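PDB 4DF3: fibrillarin-like rRNA/tRNA 2'-O-methyltransferase from Aeropyrum pernix, which binds S-adenosyl-L-methionine and probably uses it to methylate ribose 2'-hydroxyls of rRNA and tRNA at sites chosen by a guide RNA. Local coordinates for residues E54-A57 and Y58-K61; A135-P138 and E139-R142; Q160-I163 and V164-A168; T191-E195 and V196-E200; R199-K202 and T203-G207. The protein carries 2 engineered substitutions. All blocks are in the same frame, centred on the assembly; numbering follows the deposited sequence.

Overall arrangement
All five contacts are local, each within one unbroken piece of chain. Contact 1 closes the turn that leads from strand 50-54 of the N-terminal antiparallel sheet into helix 61-67. Contact 2 folds the loop after strand 128-132, where the adenine of S-adenosylmethionine is read, and it touches contact 3 on helix 160-171 through Y141 with N167 and R136 with R166. Contact 4 starts helix 195-206 and contact 5 finishes it; they overlap at R199 and E200 and neither nests inside the other. E200 then ties this helix back to contact 3 by bonding A161 N. Contacts 2 to 5 thus join along one flank of the Rossmann-like sheet, with contact 1 standing apart.

Contact 1: residues E54-A57 and Y58-K61; sequences EWNA and YRSK
N56 grips the turn that follows it with both of its oxygens. The side-chain OD1 accepts from Y58 N at 3.0 Å, and the backbone O of N56 accepts from R59 N at 2.9 Å. With CG anti to the backbone N (chi1 -179°), the amide folds forward over the chain, and Y58 N lies above the plane of the side-chain carbonyl, 58° out of it. The same OD1 lies in plane at an edge of the Y58 ring, 3.7 Å from Y58 CD2, while N56 ND2 rests 3.4 Å from R59 CG. An Asx turn is here superposed on a type I beta turn with A57 and Y58 at its corners, and together they carry the chain from strand 50-54 to the N-cap of helix 61-67. An alanine at N56 is likely to leave Y58 N without its acceptor and the start of the turn less firmly set. The buried side of the contact is closer-knit. W55 brings the indole NE1, edge on, to S60 OG at 2.9 Å, a weak and somewhat bent bond (148°). The serine stands at that N-cap, and its OG is also hydrogen-bonded to T91, a residue that binds S-adenosylmethionine; W55 stacks on H94 and A57 packs against A63 and L67. By contrast, the outer side is loose: Y58 and R59 are exposed, their side chains leading off from the turn, the tyrosine to meet F220 edge-to-face and the arginine, bent twice along its length, to give Y40 O a weak hydrogen bond.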
# COMPACT_ATOMS: atom_id res chain seq x y z
N GLU A 54 -11.09 -4.17 -9.47
CA GLU A 54 -9.80 -4.66 -9.91
C GLU A 54 -8.63 -3.88 -9.24
O GLU A 54 -8.66 -2.68 -9.17
CB GLU A 54 -9.68 -4.58 -11.44
CG GLU A 54 -8.39 -5.14 -11.95
CD GLU A 54 -8.31 -4.98 -13.50
OE1 GLU A 54 -8.30 -3.87 -13.99
OE2 GLU A 54 -8.35 -5.98 -14.21
N TRP A 55 -7.65 -4.62 -8.73
CA TRP A 55 -6.50 -4.05 -8.13
C TRP A 55 -5.35 -4.20 -9.15
O TRP A 55 -4.65 -5.21 -9.18
CB TRP A 55 -6.18 -4.74 -6.82
CG TRP A 55 -5.16 -4.00 -5.94
CD1 TRP A 55 -4.58 -2.81 -6.20
CD2 TRP A 55 -4.72 -4.41 -4.65
NE1 TRP A 55 -3.74 -2.45 -5.14
CE2 TRP A 55 -3.81 -3.43 -4.19
CE3 TRP A 55 -5.01 -5.52 -3.83
CZ2 TRP A 55 -3.18 -3.50 -2.96
CZ3 TRP A 55 -4.36 -5.62 -2.59
CH2 TRP A 55 -3.42 -4.61 -2.17
N ASN A 56 -5.13 -3.15 -9.92
CA ASN A 56 -4.24 -3.28 -11.10
C ASN A 56 -2.79 -3.09 -10.64
O ASN A 56 -2.44 -2.01 -10.17
CB ASN A 56 -4.58 -2.12 -12.04
CG ASN A 56 -3.76 -2.14 -13.34
OD1 ASN A 56 -2.88 -3.00 -13.54
ND2 ASN A 56 -4.09 -1.21 -14.25
N ALA A 57 -1.95 -4.13 -10.71
CA ALA A 57 -0.63 -4.06 -10.22
C ALA A 57 0.25 -3.09 -11.02
O ALA A 57 1.33 -2.69 -10.57
CB ALA A 57 -0.01 -5.48 -10.24
N TYR A 58 -0.20 -2.71 -12.24
CA TYR A 58 0.53 -1.71 -13.00
C TYR A 58 0.25 -0.32 -12.53
O TYR A 58 0.95 0.58 -12.98
CB TYR A 58 0.22 -1.75 -14.53
CG TYR A 58 0.82 -2.99 -15.19
CD1 TYR A 58 2.17 -3.00 -15.57
CD2 TYR A 58 0.05 -4.14 -15.41
CE1 TYR A 58 2.81 -4.11 -16.21
CE2 TYR A 58 0.67 -5.30 -16.02
CZ TYR A 58 2.05 -5.26 -16.45
OH TYR A 58 2.67 -6.38 -17.04
N ARG A 59 -0.71 -0.15 -11.62
CA ARG A 59 -1.02 1.19 -11.03
C ARG A 59 -0.83 1.23 -9.49
O ARG A 59 -0.96 2.33 -8.85
CB ARG A 59 -2.47 1.52 -11.29
CG ARG A 59 -2.88 1.59 -12.76
CD ARG A 59 -2.31 2.85 -13.52
NE ARG A 59 -2.48 4.10 -12.76
CZ ARG A 59 -3.63 4.79 -12.60
NH1 ARG A 59 -4.78 4.40 -13.17
NH2 ARG A 59 -3.62 5.90 -11.84
N SER A 60 -0.51 0.07 -8.93
CA SER A 60 -0.33 0.03 -7.45
C SER A 60 0.80 -0.84 -7.05
O SER A 60 0.78 -2.12 -7.28
CB SER A 60 -1.63 -0.47 -6.79
OG SER A 60 -1.44 -0.73 -5.37
N LYS A 61 1.78 -0.22 -6.37
CA LYS A 61 2.97 -1.01 -6.03
C LYS A 61 2.74 -2.18 -5.06
O LYS A 61 3.44 -3.24 -5.13
CB LYS A 61 4.06 -0.08 -5.50
CG LYS A 61 4.69 0.83 -6.60
CD LYS A 61 5.79 1.67 -5.93
CE LYS A 61 6.18 2.96 -6.68
NZ LYS A 61 5.17 4.05 -6.51

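Contact 2: residues A135-P138 and E139-R142; sequences ARFP and EKYR. With SAM (S-adenosylmethionine), chain C.
A135, which Y141 touches from within the same loop, gives the straightest bond of the group: its N reaches N1 of the S-adenosylmethionine adenine at 2.9 Å and 175°. A135 CB lies 3.5 Å from the same SAM N1, adding a close contact beside the polar one. Beyond it, K140 N and Y141 N each reach back three residues, to F137 O at 3.1 Å and to P138 O at 3.0 Å, and the two successive bonds wind the chain into a compact coil. Farther out comes the aromatic packing. Y141 takes the crowded position of its first torsion, CG lying between the backbone N and the carbonyl carbon (chi1 55°), which folds the ring back against the proline instead of letting it trail along the chain. P138 CA then sits over one face of the ring in a CH-pi contact, 3.8 Å from its centroid and 19° off the normal, while P138 CB is 4.0 Å from Y141 CZ. The phenol oxygen carries the ring edge on to A135, Y141 OH standing 3.4 Å from A135 CA, and is hydrogen-bonded in turn to N167 of helix 160-171. On the exposed side, F137 and K140 run alongside, pointing the same way, with F137 CB 3.5 Å from K140 CD. The tyrosine thus backs the backbone of the very residue that reads the adenine. Such a loop, leaving the third strand of the Rossmann-like sheet and offering a backbone N-H to the base, is characteristic of the cofactor site of class I methyltransferases.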
# COMPACT_ATOMS: atom_id res chain seq x y z
N ALA A 135 5.90 14.33 5.59
CA ALA A 135 6.26 13.12 6.35
C ALA A 135 7.61 13.27 7.07
O ALA A 135 7.92 12.52 7.97
CB ALA A 135 6.29 11.92 5.34
N ARG A 136 8.43 14.28 6.72
CA ARG A 136 9.71 14.44 7.44
C ARG A 136 9.51 14.95 8.85
O ARG A 136 10.45 14.84 9.65
CB ARG A 136 10.66 15.40 6.69
CG ARG A 136 11.17 14.75 5.40
CD ARG A 136 12.00 15.71 4.47
NE ARG A 136 11.17 16.83 4.03
CZ ARG A 136 11.62 17.98 3.51
NH1 ARG A 136 12.93 18.19 3.33
NH2 ARG A 136 10.73 18.90 3.16
N PHE A 137 8.33 15.54 9.12
CA PHE A 137 8.09 16.24 10.42
C PHE A 137 6.90 15.61 11.15
O PHE A 137 5.85 16.23 11.30
CB PHE A 137 7.90 17.78 10.20
CG PHE A 137 8.90 18.38 9.25
CD1 PHE A 137 10.26 18.42 9.55
CD2 PHE A 137 8.48 18.93 8.05
CE1 PHE A 137 11.21 18.98 8.63
CE2 PHE A 137 9.43 19.47 7.13
CZ PHE A 137 10.78 19.53 7.45
N PRO A 138 7.04 14.36 11.59
CA PRO A 138 5.85 13.70 12.16
C PRO A 138 5.40 14.34 13.50
O PRO A 138 4.27 14.16 13.96
CB PRO A 138 6.35 12.27 12.39
CG PRO A 138 7.92 12.44 12.46
CD PRO A 138 8.20 13.44 11.44
N GLU A 139 6.30 15.09 14.12
CA GLU A 139 5.88 15.80 15.35
C GLU A 139 4.70 16.77 15.09
O GLU A 139 3.82 16.92 15.96
CB GLU A 139 7.08 16.49 16.03
CG GLU A 139 6.65 17.45 17.22
CD GLU A 139 6.34 18.87 16.80
OE1 GLU A 139 6.57 19.26 15.62
OE2 GLU A 139 5.88 19.67 17.66
N LYS A 140 4.61 17.31 13.90
CA LYS A 140 3.57 18.28 13.57
C LYS A 140 2.23 17.59 13.36
O LYS A 140 1.21 18.29 13.30
CB LYS A 140 3.89 19.05 12.28
CG LYS A 140 5.16 19.85 12.33
CD LYS A 140 5.69 20.42 10.98
CE LYS A 140 4.99 21.70 10.47
NZ LYS A 140 4.76 22.86 11.42
N TYR A 141 2.21 16.25 13.20
CA TYR A 141 0.93 15.55 13.11
C TYR A 141 0.74 14.44 14.16
O TYR A 141 -0.23 13.67 14.10
CB TYR A 141 0.60 15.11 11.66
CG TYR A 141 1.64 14.27 11.00
CD1 TYR A 141 1.74 12.89 11.28
CD2 TYR A 141 2.43 14.80 9.96
CE1 TYR A 141 2.70 12.14 10.69
CE2 TYR A 141 3.38 14.03 9.33
CZ TYR A 141 3.47 12.70 9.65
OH TYR A 141 4.42 12.00 8.99
N ARG A 142 1.61 14.43 15.17
CA ARG A 142 1.51 13.50 16.29
C ARG A 142 0.13 13.54 16.96
O ARG A 142 -0.38 12.51 17.46
CB ARG A 142 2.59 13.79 17.33
CG ARG A 142 2.81 12.67 18.33
CD ARG A 142 3.83 13.11 19.38
NE ARG A 142 3.57 14.53 19.67
CZ ARG A 142 4.40 15.34 20.31
NH1 ARG A 142 5.59 14.87 20.73
NH2 ARG A 142 4.06 16.62 20.47
N SAM C . 1.48 5.62 -2.77
CA SAM C . 0.77 6.16 -3.97
C SAM C . 0.03 4.98 -4.61
O SAM C . 0.49 3.82 -4.54
OXT SAM C . -1.03 5.18 -5.19
CB SAM C . 1.75 6.78 -5.02
CG SAM C . 2.61 7.77 -4.26
SD SAM C . 3.46 9.03 -5.25
CE SAM C . 4.74 7.87 -5.78
C5' SAM C . 4.38 9.94 -3.96
C4' SAM C . 3.56 11.03 -3.27
O4' SAM C . 4.16 11.48 -2.05
C3' SAM C . 3.31 12.31 -4.06
O3' SAM C . 1.89 12.43 -4.12
C2' SAM C . 4.07 13.43 -3.33
O2' SAM C . 3.37 14.66 -3.37
C1' SAM C . 4.12 12.91 -1.90
N9 SAM C . 5.33 13.28 -1.14
C8 SAM C . 6.66 13.42 -1.56
N7 SAM C . 7.43 13.79 -0.46
C5 SAM C . 6.62 13.90 0.61
C6 SAM C . 6.88 14.21 1.93
N6 SAM C . 8.13 14.54 2.44
N1 SAM C . 5.73 14.16 2.71
C2 SAM C . 4.43 13.87 2.36
N3 SAM C . 4.21 13.55 1.03
C4 SAM C . 5.29 13.60 0.20

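Contact 3: residues Q160-I163 and V164-A168; sequences QAAI and VVRNA
V164 N opens the succession of helical bonds, reaching Q160 O at 2.8 Å, and V164 CG2 meets Q160 CG at 4.2 Å where the two side chains touch. V165 N binds A161 O, and V165 CG2 lies 3.4 Å from that same oxygen. R166 N goes to A162 O in turn; its guanidinium, bent back at chi3, is turned so that A162 O lies over one face near the rim, and NH1 goes on to bond R136 O. N167 then holds I163 O twice. Its backbone N stands 3.0 Å and its ND2 2.9 Å from I163 O, and the two donors arrive from opposite faces of the carbonyl. With CG beside the backbone N (chi1 -79°), the amide lies alongside I163 and keeps that oxygen almost in its own plane. ND2 also bonds A135 O, and OD1 meets the hydroxyl of Y141. A leucine in place of N167 has no amide to give, and I163 O, A135 O and the Y141 hydroxyl would probably each lose a bond, leaving the cofactor loop less firmly held. Helix 160-171 is the connecting helix of a right-handed beta-alpha-beta crossover between parallel strands 148-153 and 176-183.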
# COMPACT_ATOMS: atom_id res chain seq x y z
N GLN A 160 14.38 7.98 2.19
CA GLN A 160 13.09 7.62 2.71
C GLN A 160 13.19 6.80 4.00
O GLN A 160 12.29 6.94 4.90
CB GLN A 160 12.29 6.91 1.62
CG GLN A 160 10.88 6.57 2.05
CD GLN A 160 10.06 6.04 0.93
OE1 GLN A 160 8.89 6.36 0.83
NE2 GLN A 160 10.68 5.27 0.02
N ALA A 161 14.26 5.98 4.15
CA ALA A 161 14.35 5.11 5.30
C ALA A 161 14.41 5.93 6.60
O ALA A 161 13.79 5.53 7.57
CB ALA A 161 15.49 4.12 5.19
N ALA A 162 15.15 7.04 6.61
CA ALA A 162 15.18 7.95 7.78
C ALA A 162 13.80 8.51 8.10
O ALA A 162 13.45 8.59 9.27
CB ALA A 162 16.19 9.13 7.55
N ILE A 163 13.02 8.83 7.07
CA ILE A 163 11.63 9.34 7.28
C ILE A 163 10.81 8.21 7.90
O ILE A 163 10.02 8.43 8.87
CB ILE A 163 11.00 9.78 5.96
CG1 ILE A 163 11.81 10.95 5.38
CG2 ILE A 163 9.44 10.07 6.10
CD1 ILE A 163 11.36 11.36 4.01
N VAL A 164 10.95 7.01 7.31
CA VAL A 164 10.27 5.82 7.89
C VAL A 164 10.60 5.60 9.35
O VAL A 164 9.66 5.39 10.17
CB VAL A 164 10.53 4.56 7.07
CG1 VAL A 164 10.06 3.26 7.80
CG2 VAL A 164 9.81 4.73 5.65
N VAL A 165 11.91 5.60 9.68
CA VAL A 165 12.30 5.30 11.07
C VAL A 165 11.70 6.31 12.04
O VAL A 165 11.24 5.97 13.14
CB VAL A 165 13.84 5.17 11.16
CG1 VAL A 165 14.33 5.23 12.58
CG2 VAL A 165 14.25 3.84 10.45
N ARG A 166 11.74 7.58 11.64
CA ARG A 166 11.24 8.69 12.48
C ARG A 166 9.76 8.55 12.76
O ARG A 166 9.29 8.66 13.91
CB ARG A 166 11.49 9.99 11.74
CG ARG A 166 11.34 11.26 12.63
CD ARG A 166 11.73 12.46 11.84
NE ARG A 166 13.12 12.35 11.36
CZ ARG A 166 13.51 12.68 10.14
NH1 ARG A 166 12.66 13.19 9.26
NH2 ARG A 166 14.80 12.53 9.80
N ASN A 167 8.99 8.32 11.68
CA ASN A 167 7.58 8.02 11.87
C ASN A 167 7.34 6.72 12.70
O ASN A 167 6.41 6.65 13.51
CB ASN A 167 6.89 7.93 10.53
CG ASN A 167 6.58 9.30 9.98
OD1 ASN A 167 5.44 9.78 10.11
ND2 ASN A 167 7.59 9.97 9.34
N ALA A 168 8.11 5.69 12.47
CA ALA A 168 7.85 4.44 13.20
C ALA A 168 8.05 4.68 14.68
O ALA A 168 7.33 4.13 15.51
CB ALA A 168 8.80 3.28 12.74

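Contact 4: residues T191-E195 and V196-E200; sequences TEPSE and VYKRE
Y197 N and K198 N both turn back to S194. K198 N bonds S194 O at 2.9 Å, and Y197 N makes a weak capping bond to S194 OG at 3.3 Å, well aligned (164°) though long. The hydroxyl can do this because its first torsion (chi1 88°) sets it between the backbone N and the carbonyl carbon, facing the first turn; it also lies 3.5 Å from Y197 CB. This is a serine N-cap, one of the standard ways of satisfying N-H groups that have no preceding turn to bond. Just before the cap, P193 CB presses against the tyrosine ring at 3.4 Å from Y197 CD2, and P193 CG lies 4.1 Å from K198 CG, so the proline ring touches both side chains. One turn along the exposed surface, E195 and R199 run side by side. Their carboxylate and guanidinium planes stand 86° apart, with E195 OE1 in the guanidinium plane at its edge; the salt bridge is bent and the separation of E195 OE1 from R199 NH2 implausibly short, which makes its details doubtful. E192 OE2 and K198 NZ, 4.0 Å apart, are opposite charges too distant to pair directly. Behind the cap, S194 N is itself held by D188 OD1, which fixes the serine with respect to helix 186-190. Y197 points inward at that helix, against D188 and V189, and reaches I182, so helix 195-206 starts packed against helix 186-190 and against strand 176-183, an inner strand of the sheet, while its other flank faces solvent.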
# COMPACT_ATOMS: atom_id res chain seq x y z
N THR A 191 21.26 -9.52 -7.24
CA THR A 191 22.68 -9.71 -7.51
C THR A 191 23.57 -9.14 -6.44
O THR A 191 24.26 -9.89 -5.74
CB THR A 191 23.03 -9.15 -8.92
OG1 THR A 191 22.15 -9.73 -9.90
CG2 THR A 191 24.48 -9.48 -9.28
N GLU A 192 23.57 -7.81 -6.30
CA GLU A 192 24.28 -7.15 -5.19
C GLU A 192 23.74 -5.73 -5.11
O GLU A 192 23.56 -5.10 -6.11
CB GLU A 192 25.80 -7.22 -5.43
CG GLU A 192 26.77 -6.66 -4.39
CD GLU A 192 26.67 -7.28 -3.02
OE1 GLU A 192 26.26 -8.45 -2.88
OE2 GLU A 192 27.02 -6.57 -2.05
N PRO A 193 23.37 -5.29 -3.90
CA PRO A 193 22.77 -3.98 -3.72
C PRO A 193 23.79 -2.83 -3.96
O PRO A 193 24.97 -2.91 -3.56
CB PRO A 193 22.29 -4.02 -2.26
CG PRO A 193 22.95 -5.11 -1.63
CD PRO A 193 23.36 -6.09 -2.68
N SER A 194 23.34 -1.82 -4.66
CA SER A 194 24.05 -0.58 -4.91
C SER A 194 24.31 0.17 -3.58
O SER A 194 23.75 -0.20 -2.52
CB SER A 194 23.19 0.26 -5.87
OG SER A 194 22.25 1.08 -5.13
N GLU A 195 25.15 1.18 -3.65
CA GLU A 195 25.48 1.97 -2.48
C GLU A 195 24.25 2.62 -1.84
O GLU A 195 24.05 2.49 -0.66
CB GLU A 195 26.48 3.05 -2.89
CG GLU A 195 26.91 3.97 -1.80
CD GLU A 195 27.72 5.15 -2.36
OE1 GLU A 195 27.81 6.19 -1.68
OE2 GLU A 195 28.26 5.04 -3.49
N VAL A 196 23.46 3.31 -2.63
CA VAL A 196 22.33 4.06 -2.09
C VAL A 196 21.28 3.10 -1.46
O VAL A 196 20.81 3.27 -0.29
CB VAL A 196 21.74 4.99 -3.18
CG1 VAL A 196 20.51 5.73 -2.63
CG2 VAL A 196 22.83 6.00 -3.65
N TYR A 197 20.99 2.03 -2.19
CA TYR A 197 20.08 0.97 -1.69
C TYR A 197 20.57 0.35 -0.38
O TYR A 197 19.85 0.34 0.62
CB TYR A 197 19.95 -0.07 -2.80
CG TYR A 197 19.02 -1.21 -2.56
CD1 TYR A 197 17.73 -1.23 -3.13
CD2 TYR A 197 19.41 -2.27 -1.80
CE1 TYR A 197 16.87 -2.31 -2.90
CE2 TYR A 197 18.56 -3.39 -1.59
CZ TYR A 197 17.30 -3.40 -2.16
OH TYR A 197 16.45 -4.49 -1.94
N LYS A 198 21.80 -0.17 -0.37
CA LYS A 198 22.37 -0.71 0.87
C LYS A 198 22.22 0.19 2.12
O LYS A 198 21.96 -0.29 3.25
CB LYS A 198 23.87 -1.02 0.66
CG LYS A 198 24.23 -2.40 1.15
CD LYS A 198 25.72 -2.64 1.11
CE LYS A 198 26.30 -2.28 -0.26
NZ LYS A 198 27.63 -2.94 -0.47
N ARG A 199 22.39 1.48 1.92
CA ARG A 199 22.34 2.46 2.98
C ARG A 199 20.91 2.65 3.48
O ARG A 199 20.69 2.74 4.69
CB ARG A 199 22.93 3.76 2.47
CG ARG A 199 23.05 4.90 3.48
CD ARG A 199 24.49 5.45 3.49
NE ARG A 199 24.91 5.81 2.13
CZ ARG A 199 26.13 5.61 1.62
NH1 ARG A 199 27.09 5.02 2.32
NH2 ARG A 199 26.38 5.99 0.38
N GLU A 200 19.93 2.68 2.57
CA GLU A 200 18.50 2.66 3.00
C GLU A 200 18.25 1.48 3.87
O GLU A 200 17.63 1.59 4.90
CB GLU A 200 17.53 2.64 1.80
CG GLU A 200 17.58 3.91 1.05
CD GLU A 200 17.04 5.12 1.90
OE1 GLU A 200 15.83 5.25 2.02
OE2 GLU A 200 17.85 5.91 2.42

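Contact 5: residues R199-K202 and T203-G207; sequences REIK and TLMDG
T203 turns its hydroxyl back on R199, OG1 lying anti to the carbonyl carbon and beside the backbone N (chi1 -62°), the rotation that brings T203 OG1 to 2.9 Å from R199 O. T203 N reaches R199 O as well, also at 2.9 Å, and the amide and the hydroxyl straddle the plane of that carbonyl. A different setting serves K202: with CG anti to the backbone N (chi1 180°) the chain runs out straight and bends only at its last torsion (-58°), which carries K202 NZ across to D206 OD2, 3.1 Å away. D206 OD2 receives the lysine on its syn lone pair, the side of the other oxygen, and K202 CG lies 3.5 Å from D206 OD2, so the aliphatic part touches the carboxylate too. On another flank M205 crosses I201, its SD 3.8 Å from I201 CG2, while M205 CG is pressed to 3.0 Å from I201 O, a tight approach. Main-chain bonds from L204, M205 and D206 continue the helix through to its end, with D206 N only 2.7 Å from K202 O. L204 faces the sheet, touching M178 and I227, and E200 bonds A161 N of helix 160-171. The pairing of K202 with D206 is an i to i+4 salt bridge on the exposed side, and the lysine charge would be expected to offset an aspartate that sits, less favourably, in the last turn of the helix.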
# COMPACT_ATOMS: atom_id res chain seq x y z
N ARG A 199 22.39 1.48 1.92
CA ARG A 199 22.34 2.46 2.98
C ARG A 199 20.91 2.65 3.48
O ARG A 199 20.69 2.74 4.69
CB ARG A 199 22.93 3.76 2.47
CG ARG A 199 23.05 4.90 3.48
CD ARG A 199 24.49 5.45 3.49
NE ARG A 199 24.91 5.81 2.13
CZ ARG A 199 26.13 5.61 1.62
NH1 ARG A 199 27.09 5.02 2.32
NH2 ARG A 199 26.38 5.99 0.38
N GLU A 200 19.93 2.68 2.57
CA GLU A 200 18.50 2.66 3.00
C GLU A 200 18.25 1.48 3.87
O GLU A 200 17.63 1.59 4.90
CB GLU A 200 17.53 2.64 1.80
CG GLU A 200 17.58 3.91 1.05
CD GLU A 200 17.04 5.12 1.90
OE1 GLU A 200 15.83 5.25 2.02
OE2 GLU A 200 17.85 5.91 2.42
N ILE A 201 18.71 0.30 3.45
CA ILE A 201 18.38 -0.90 4.24
C ILE A 201 19.05 -0.82 5.60
O ILE A 201 18.50 -1.26 6.60
CB ILE A 201 18.85 -2.20 3.52
CG1 ILE A 201 18.20 -2.31 2.13
CG2 ILE A 201 18.69 -3.49 4.43
CD1 ILE A 201 16.77 -2.82 2.12
N LYS A 202 20.29 -0.28 5.64
CA LYS A 202 21.00 -0.23 6.90
C LYS A 202 20.31 0.75 7.86
O LYS A 202 20.22 0.53 9.05
CB LYS A 202 22.47 0.19 6.68
CG LYS A 202 23.30 0.28 7.98
CD LYS A 202 24.84 0.26 7.60
CE LYS A 202 25.82 0.27 8.78
NZ LYS A 202 25.64 1.44 9.66
N THR A 203 19.79 1.83 7.30
CA THR A 203 19.04 2.84 8.08
C THR A 203 17.83 2.18 8.74
O THR A 203 17.54 2.41 9.91
CB THR A 203 18.69 4.03 7.16
OG1 THR A 203 19.91 4.62 6.69
CG2 THR A 203 17.89 5.10 7.88
N LEU A 204 17.14 1.30 7.99
CA LEU A 204 16.00 0.62 8.55
C LEU A 204 16.46 -0.28 9.69
O LEU A 204 15.86 -0.30 10.75
CB LEU A 204 15.24 -0.21 7.46
CG LEU A 204 14.63 0.69 6.38
CD1 LEU A 204 14.00 -0.18 5.24
CD2 LEU A 204 13.50 1.59 6.97
N MET A 205 17.54 -1.03 9.44
CA MET A 205 18.02 -2.04 10.39
C MET A 205 18.56 -1.34 11.63
O MET A 205 18.23 -1.75 12.74
CB MET A 205 19.11 -2.90 9.78
CG MET A 205 18.66 -3.54 8.48
SD MET A 205 19.77 -4.81 7.86
CE MET A 205 21.33 -3.99 7.45
N ASP A 206 19.34 -0.29 11.42
CA ASP A 206 19.78 0.58 12.54
C ASP A 206 18.62 1.20 13.32
O ASP A 206 18.80 1.58 14.48
CB ASP A 206 20.76 1.72 12.11
CG ASP A 206 22.14 1.20 11.68
OD1 ASP A 206 22.46 0.01 11.92
OD2 ASP A 206 22.86 1.99 11.02
N GLY A 207 17.44 1.34 12.67
CA GLY A 207 16.23 1.82 13.35
C GLY A 207 15.41 0.75 14.05
O GLY A 207 14.31 1.02 14.49